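Local coordinates for putative capsid protein of prophage (Escherichia coli CFT073, PDB 3BQW), which probably builds the capsid shell of a prophage as a member of the phage major capsid protein E family, at residues P29-L34 and V206-A211; S263-D268 and E273-E278. All coordinates share one frame; numbering follows the deposited sequence.

How the interactions relate
Both contacts reach the same mixed sheet, in which the strands 206-209 and 257-267 run as parallel neighbours. Interaction 1 (29-34 with 206-211) sets the short helix 30-35 over strand 206-209, bringing together parts 172 residues apart; interaction 2 (263-268 with 273-278) follows later in the chain and pairs the end of strand 257-267 with the next strand, 273-275. Their centres lie about 13 Å apart, and they touch directly where Leu277 packs CD2 against the backbone of Met209 and Gly210. The buried layer over the sheet thus continues into a hairpin at the surface, and helix 113-146 meets side chains of both contacts.

Interaction 1: residues P29-L34 and V206-A211; sequences PLFTTL and VMIMGA
Ile208 sends both of its branches into the side of helix 30-34 formed by Leu30, Phe31 and Leu34. Its CG2 methyl touches two neighbours at once, Leu30 CD2 at 3.9 Å and Phe31 CE1 at 3.8 Å. The other branch ends at Ile208 CD1, which meets Leu34 CD1 tip to tip at 3.8 Å and also stands over one face of the Phe31 ring, 4.1 Å from Phe31 CZ. The two branches divide the work because CG1 is anti to the carbonyl carbon (chi1 -52°) while CG2 is anti to the backbone N. The Leu30 and Ile208 side chains run past one another in opposing senses and touch through the leucine's CD2 branch.

This tight cluster is small: 183 Å² is buried in all, and the helix and strand axes stay 11.9 Å apart, running nearly antiparallel at 167°. Contact is therefore made by side-chain ends, the backbones remaining well separated. The fit loosens at Val206, which points its CB at the helix, but Val206 CG2 stops 4.6 Å from Leu34 CD1. The helix side with Thr33, partly exposed, faces elsewhere.

Other parts of the fold close the layer: Tyr262 of the neighbouring strand meets the Phe31 ring edge-to-face, and Val141 and Val144 of helix 113-146 also touch Phe31. Glu137 accepts hydrogen bonds from Phe31 N and Thr32 OG1. No hydrogen bond joins the two segments and every touching residue is buried, implying that their attachment is apolar, resting on close-packed methyl groups and a ring face, while Glu137 gives the helix polar anchoring.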
loop_
_atom_site.group_PDB
_atom_site.type_symbol
_atom_site.label_atom_id
_atom_site.label_comp_id
_atom_site.label_asym_id
_atom_site.label_seq_id
_atom_site.Cartn_x
_atom_site.Cartn_y
_atom_site.Cartn_z
ATOM N N PRO A 29 -3.045 1.865 -4.113
ATOM C CA PRO A 29 -3.037 0.447 -4.417
ATOM C C PRO A 29 -4.116 -0.362 -3.682
ATOM O O PRO A 29 -4.786 0.138 -2.759
ATOM C CB PRO A 29 -1.637 0.035 -3.986
ATOM C CG PRO A 29 -0.861 1.227 -4.086
ATOM C CD PRO A 29 -1.730 2.319 -3.659
ATOM N N LEU A 30 -4.277 -1.604 -4.101
ATOM C CA LEU A 30 -5.438 -2.408 -3.728
ATOM C C LEU A 30 -5.635 -2.678 -2.222
ATOM O O LEU A 30 -6.709 -2.461 -1.709
ATOM C CB LEU A 30 -5.408 -3.738 -4.480
ATOM C CG LEU A 30 -6.637 -4.652 -4.288
ATOM C CD1 LEU A 30 -7.840 -4.051 -4.915
ATOM C CD2 LEU A 30 -6.353 -6.076 -4.794
ATOM N N PHE A 31 -4.622 -3.207 -1.540
ATOM C CA PHE A 31 -4.752 -3.539 -0.111
ATOM C C PHE A 31 -5.024 -2.289 0.716
ATOM O O PHE A 31 -5.891 -2.301 1.599
ATOM C CB PHE A 31 -3.536 -4.290 0.394
ATOM C CG PHE A 31 -3.547 -5.751 0.048
ATOM C CD1 PHE A 31 -3.369 -6.180 -1.275
ATOM C CD2 PHE A 31 -3.768 -6.713 1.033
ATOM C CE1 PHE A 31 -3.372 -7.555 -1.597
ATOM C CE2 PHE A 31 -3.784 -8.090 0.709
ATOM C CZ PHE A 31 -3.580 -8.501 -0.606
ATOM N N THR A 32 -4.338 -1.194 0.371
ATOM C CA THR A 32 -4.600 0.079 0.990
ATOM C C THR A 32 -6.069 0.495 0.807
ATOM O O THR A 32 -6.766 0.862 1.782
ATOM C CB THR A 32 -3.686 1.145 0.448
ATOM O OG1 THR A 32 -2.317 0.738 0.648
ATOM C CG2 THR A 32 -3.971 2.489 1.147
ATOM N N THR A 33 -6.546 0.383 -0.422
ATOM C CA THR A 33 -7.896 0.771 -0.739
ATOM C C THR A 33 -8.964 -0.113 -0.075
ATOM O O THR A 33 -9.984 0.385 0.371
ATOM C CB THR A 33 -8.077 0.790 -2.258
ATOM O OG1 THR A 33 -7.138 1.730 -2.815
ATOM C CG2 THR A 33 -9.515 1.214 -2.635
ATOM N N LEU A 34 -8.762 -1.423 -0.050
ATOM C CA LEU A 34 -9.768 -2.311 0.500
ATOM C C LEU A 34 -9.766 -2.271 2.020
ATOM O O LEU A 34 -10.831 -2.220 2.650
ATOM C CB LEU A 34 -9.530 -3.753 0.033
ATOM C CG LEU A 34 -9.840 -4.048 -1.435
ATOM C CD1 LEU A 34 -9.365 -5.427 -1.804
ATOM C CD2 LEU A 34 -11.320 -3.895 -1.688
ATOM N N VAL A 206 -14.113 -11.351 -0.081
ATOM C CA VAL A 206 -13.108 -11.083 -1.106
ATOM C C VAL A 206 -11.959 -12.095 -1.028
ATOM O O VAL A 206 -11.512 -12.460 0.054
ATOM C CB VAL A 206 -12.611 -9.602 -1.054
ATOM C CG1 VAL A 206 -11.844 -9.286 0.249
ATOM C CG2 VAL A 206 -11.810 -9.266 -2.320
ATOM N N MET A 207 -11.554 -12.617 -2.191
ATOM C CA MET A 207 -10.362 -13.457 -2.311
ATOM C C MET A 207 -9.384 -12.783 -3.287
ATOM O O MET A 207 -9.687 -12.663 -4.464
ATOM C CB MET A 207 -10.696 -14.892 -2.746
ATOM C CG MET A 207 -9.496 -15.872 -2.672
ATOM S SD MET A 207 -9.795 -17.652 -2.917
ATOM C CE MET A 207 -10.676 -17.710 -4.439
ATOM N N ILE A 208 -8.252 -12.307 -2.754
ATOM C CA ILE A 208 -7.168 -11.708 -3.523
ATOM C C ILE A 208 -6.033 -12.722 -3.715
ATOM O O ILE A 208 -5.537 -13.300 -2.747
ATOM C CB ILE A 208 -6.629 -10.444 -2.847
ATOM C CG1 ILE A 208 -7.792 -9.485 -2.522
ATOM C CG2 ILE A 208 -5.624 -9.758 -3.770
ATOM C CD1 ILE A 208 -7.618 -8.705 -1.288
ATOM N N MET A 209 -5.664 -12.955 -4.982
ATOM C CA MET A 209 -4.843 -14.094 -5.389
ATOM C C MET A 209 -3.660 -13.602 -6.200
ATOM O O MET A 209 -3.834 -12.776 -7.076
ATOM C CB MET A 209 -5.614 -15.003 -6.357
ATOM C CG MET A 209 -6.787 -15.689 -5.817
ATOM S SD MET A 209 -7.659 -16.603 -7.081
ATOM C CE MET A 209 -8.916 -15.423 -7.433
ATOM N N GLY A 210 -2.485 -14.173 -5.939
ATOM C CA GLY A 210 -1.373 -14.097 -6.861
ATOM C C GLY A 210 -1.671 -14.890 -8.130
ATOM O O GLY A 210 -2.648 -15.658 -8.180
ATOM N N ALA A 211 -0.806 -14.716 -9.136
ATOM C CA ALA A 211 -0.975 -15.264 -10.485
ATOM C C ALA A 211 -0.961 -16.770 -10.546
ATOM O O ALA A 211 -1.673 -17.376 -11.343
ATOM C CB ALA A 211 0.128 -14.698 -11.436
#

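Interaction 2: residues S263-D268 and E273-E278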
loop_
_atom_site.group_PDB
_atom_site.type_symbol
_atom_site.label_atom_id
_atom_site.label_comp_id
_atom_site.label_asym_id
_atom_site.label_seq_id
_atom_site.Cartn_x
_atom_site.Cartn_y
_atom_site.Cartn_z
ATOM N N SER A 263 -1.354 -8.486 -9.161
ATOM C CA SER A 263 -0.025 -8.657 -9.745
ATOM C C SER A 263 0.865 -7.436 -9.553
ATOM O O SER A 263 1.873 -7.318 -10.223
ATOM C CB SER A 263 -0.154 -8.937 -11.249
ATOM O OG SER A 263 -1.052 -10.012 -11.481
ATOM N N GLY A 264 0.514 -6.551 -8.620
ATOM C CA GLY A 264 1.337 -5.385 -8.328
ATOM C C GLY A 264 2.787 -5.656 -7.922
ATOM O O GLY A 264 3.080 -6.562 -7.140
ATOM N N LYS A 265 3.691 -4.831 -8.433
ATOM C CA LYS A 265 5.103 -4.944 -8.117
ATOM C C LYS A 265 5.663 -3.619 -7.619
ATOM O O LYS A 265 5.100 -2.543 -7.849
ATOM C CB LYS A 265 5.896 -5.401 -9.342
ATOM C CG LYS A 265 5.413 -6.700 -9.974
ATOM C CD LYS A 265 6.333 -7.102 -11.100
ATOM C CE LYS A 265 5.624 -7.969 -12.170
ATOM N NZ LYS A 265 4.830 -7.161 -13.186
ATOM N N TYR A 266 6.781 -3.711 -6.924
ATOM C CA TYR A 266 7.548 -2.533 -6.565
ATOM C C TYR A 266 9.006 -2.808 -6.851
ATOM O O TYR A 266 9.415 -3.959 -7.042
ATOM C CB TYR A 266 7.367 -2.175 -5.079
ATOM C CG TYR A 266 7.848 -3.244 -4.126
ATOM C CD1 TYR A 266 9.136 -3.209 -3.581
ATOM C CD2 TYR A 266 7.022 -4.294 -3.782
ATOM C CE1 TYR A 266 9.573 -4.199 -2.710
ATOM C CE2 TYR A 266 7.446 -5.293 -2.913
ATOM C CZ TYR A 266 8.716 -5.240 -2.377
ATOM O OH TYR A 266 9.104 -6.261 -1.537
ATOM N N THR A 267 9.792 -1.741 -6.866
ATOM C CA THR A 267 11.237 -1.883 -6.933
ATOM C C THR A 267 11.831 -1.552 -5.556
ATOM O O THR A 267 11.385 -0.608 -4.884
ATOM C CB THR A 267 11.806 -1.040 -8.060
ATOM O OG1 THR A 267 11.459 -1.656 -9.317
ATOM C CG2 THR A 267 13.314 -0.926 -7.945
ATOM N N ASP A 268 12.782 -2.380 -5.110
ATOM C CA ASP A 268 13.427 -2.172 -3.798
ATOM C C ASP A 268 14.747 -1.375 -3.932
ATOM O O ASP A 268 15.177 -1.053 -5.053
ATOM C CB ASP A 268 13.622 -3.506 -3.047
ATOM C CG ASP A 268 14.560 -4.476 -3.765
ATOM O OD1 ASP A 268 14.989 -4.197 -4.906
ATOM O OD2 ASP A 268 14.865 -5.539 -3.172
ATOM N N GLU A 273 12.878 -5.799 -8.962
ATOM C CA GLU A 273 11.420 -5.933 -9.029
ATOM C C GLU A 273 10.920 -7.044 -8.112
ATOM O O GLU A 273 11.380 -8.170 -8.202
ATOM C CB GLU A 273 10.983 -6.302 -10.451
ATOM C CG GLU A 273 10.282 -5.229 -11.221
ATOM C CD GLU A 273 10.119 -5.601 -12.701
ATOM O OE1 GLU A 273 9.724 -6.751 -13.008
ATOM O OE2 GLU A 273 10.398 -4.730 -13.555
ATOM N N LYS A 274 9.938 -6.735 -7.277
ATOM C CA LYS A 274 9.341 -7.736 -6.402
ATOM C C LYS A 274 7.835 -7.612 -6.423
ATOM O O LYS A 274 7.302 -6.529 -6.680
ATOM C CB LYS A 274 9.822 -7.527 -4.976
ATOM C CG LYS A 274 11.318 -7.598 -4.816
ATOM C CD LYS A 274 11.689 -8.008 -3.390
ATOM C CE LYS A 274 13.111 -8.576 -3.304
ATOM N NZ LYS A 274 13.376 -9.635 -4.323
ATOM N N TYR A 275 7.154 -8.720 -6.147
ATOM C CA TYR A 275 5.706 -8.698 -5.966
ATOM C C TYR A 275 5.361 -8.247 -4.563
ATOM O O TYR A 275 6.006 -8.628 -3.595
ATOM C CB TYR A 275 5.100 -10.081 -6.177
ATOM C CG TYR A 275 5.102 -10.548 -7.604
ATOM C CD1 TYR A 275 4.183 -10.048 -8.516
ATOM C CD2 TYR A 275 6.015 -11.496 -8.035
ATOM C CE1 TYR A 275 4.184 -10.474 -9.830
ATOM C CE2 TYR A 275 6.027 -11.934 -9.333
ATOM C CZ TYR A 275 5.123 -11.426 -10.226
ATOM O OH TYR A 275 5.148 -11.882 -11.530
ATOM N N PHE A 276 4.332 -7.436 -4.457
ATOM C CA PHE A 276 3.715 -7.148 -3.168
ATOM C C PHE A 276 3.181 -8.423 -2.547
ATOM O O PHE A 276 3.429 -8.707 -1.385
ATOM C CB PHE A 276 2.553 -6.175 -3.352
ATOM C CG PHE A 276 2.975 -4.765 -3.608
ATOM C CD1 PHE A 276 3.624 -4.036 -2.627
ATOM C CD2 PHE A 276 2.700 -4.148 -4.820
ATOM C CE1 PHE A 276 3.991 -2.706 -2.869
ATOM C CE2 PHE A 276 3.059 -2.852 -5.054
ATOM C CZ PHE A 276 3.699 -2.130 -4.089
ATOM N N LEU A 277 2.425 -9.168 -3.340
ATOM C CA LEU A 277 1.844 -10.428 -2.941
ATOM C C LEU A 277 2.513 -11.523 -3.757
ATOM O O LEU A 277 2.368 -11.558 -4.971
ATOM C CB LEU A 277 0.333 -10.411 -3.207
ATOM C CG LEU A 277 -0.503 -11.610 -2.734
ATOM C CD1 LEU A 277 -0.501 -11.702 -1.195
ATOM C CD2 LEU A 277 -1.951 -11.547 -3.292
ATOM N N GLU A 278 3.229 -12.409 -3.083
ATOM C CA GLU A 278 3.873 -13.514 -3.739
ATOM C C GLU A 278 2.835 -14.270 -4.544
ATOM O O GLU A 278 1.684 -14.440 -4.095
ATOM C CB GLU A 278 4.525 -14.460 -2.741
ATOM C CG GLU A 278 5.828 -13.956 -2.174
ATOM C CD GLU A 278 6.758 -13.451 -3.257
ATOM O OE1 GLU A 278 7.034 -14.213 -4.219
ATOM O OE2 GLU A 278 7.177 -12.272 -3.161
HETATM O O HOH W 1 1.591 -8.579 -6.021
#
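A beta hairpin joins strands 257-267 and 273-275, and the contact is built on its antiparallel ladder. Tyr266 and Lys274 form the hydrogen-bonded pair: Tyr266 N donates to Lys274 O at 2.9 Å, and Lys274 N returns a bond to Tyr266 O at 2.8 Å. Lys265 with Tyr275 and Thr267 with Glu273 are the flanking non-hydrogen-bonded pairs.

On the face carrying Tyr266 and Lys274, Tyr266 CG sits between the backbone N and the carbonyl carbon (chi1 62°), and Lys274 CB lies over the tyrosine ring in a CH-pi contact, 4.0 Å from its centroid. The Tyr266 ring also meets Phe276 obliquely, planes at 42°; Tyr266 CD2 lies over one face of the phenylalanine ring, 3.5 Å from Phe276 CE1. Trp138 of helix 113-146 touches both rings, tying the hairpin to that helix. Farther out, Lys274 CE passes Asp268 OD2 at 3.5 Å, but the charged nitrogen stays beyond salt-bridge range, while Asp268 OD1 accepts a bond from Thr272 N in the turn.

The Lys265 chain follows the flank of Tyr275 outward, Lys265 CE lying 3.7 Å from Tyr275 CE1; beyond it the chi4 bend (82°) turns only NZ. Past the last bridge, Phe276 N still bonds to Gly264 O. A water lies 2.7 Å from Gly264 O, probably donating to it among competing acceptors, and accepts from Leu277 N.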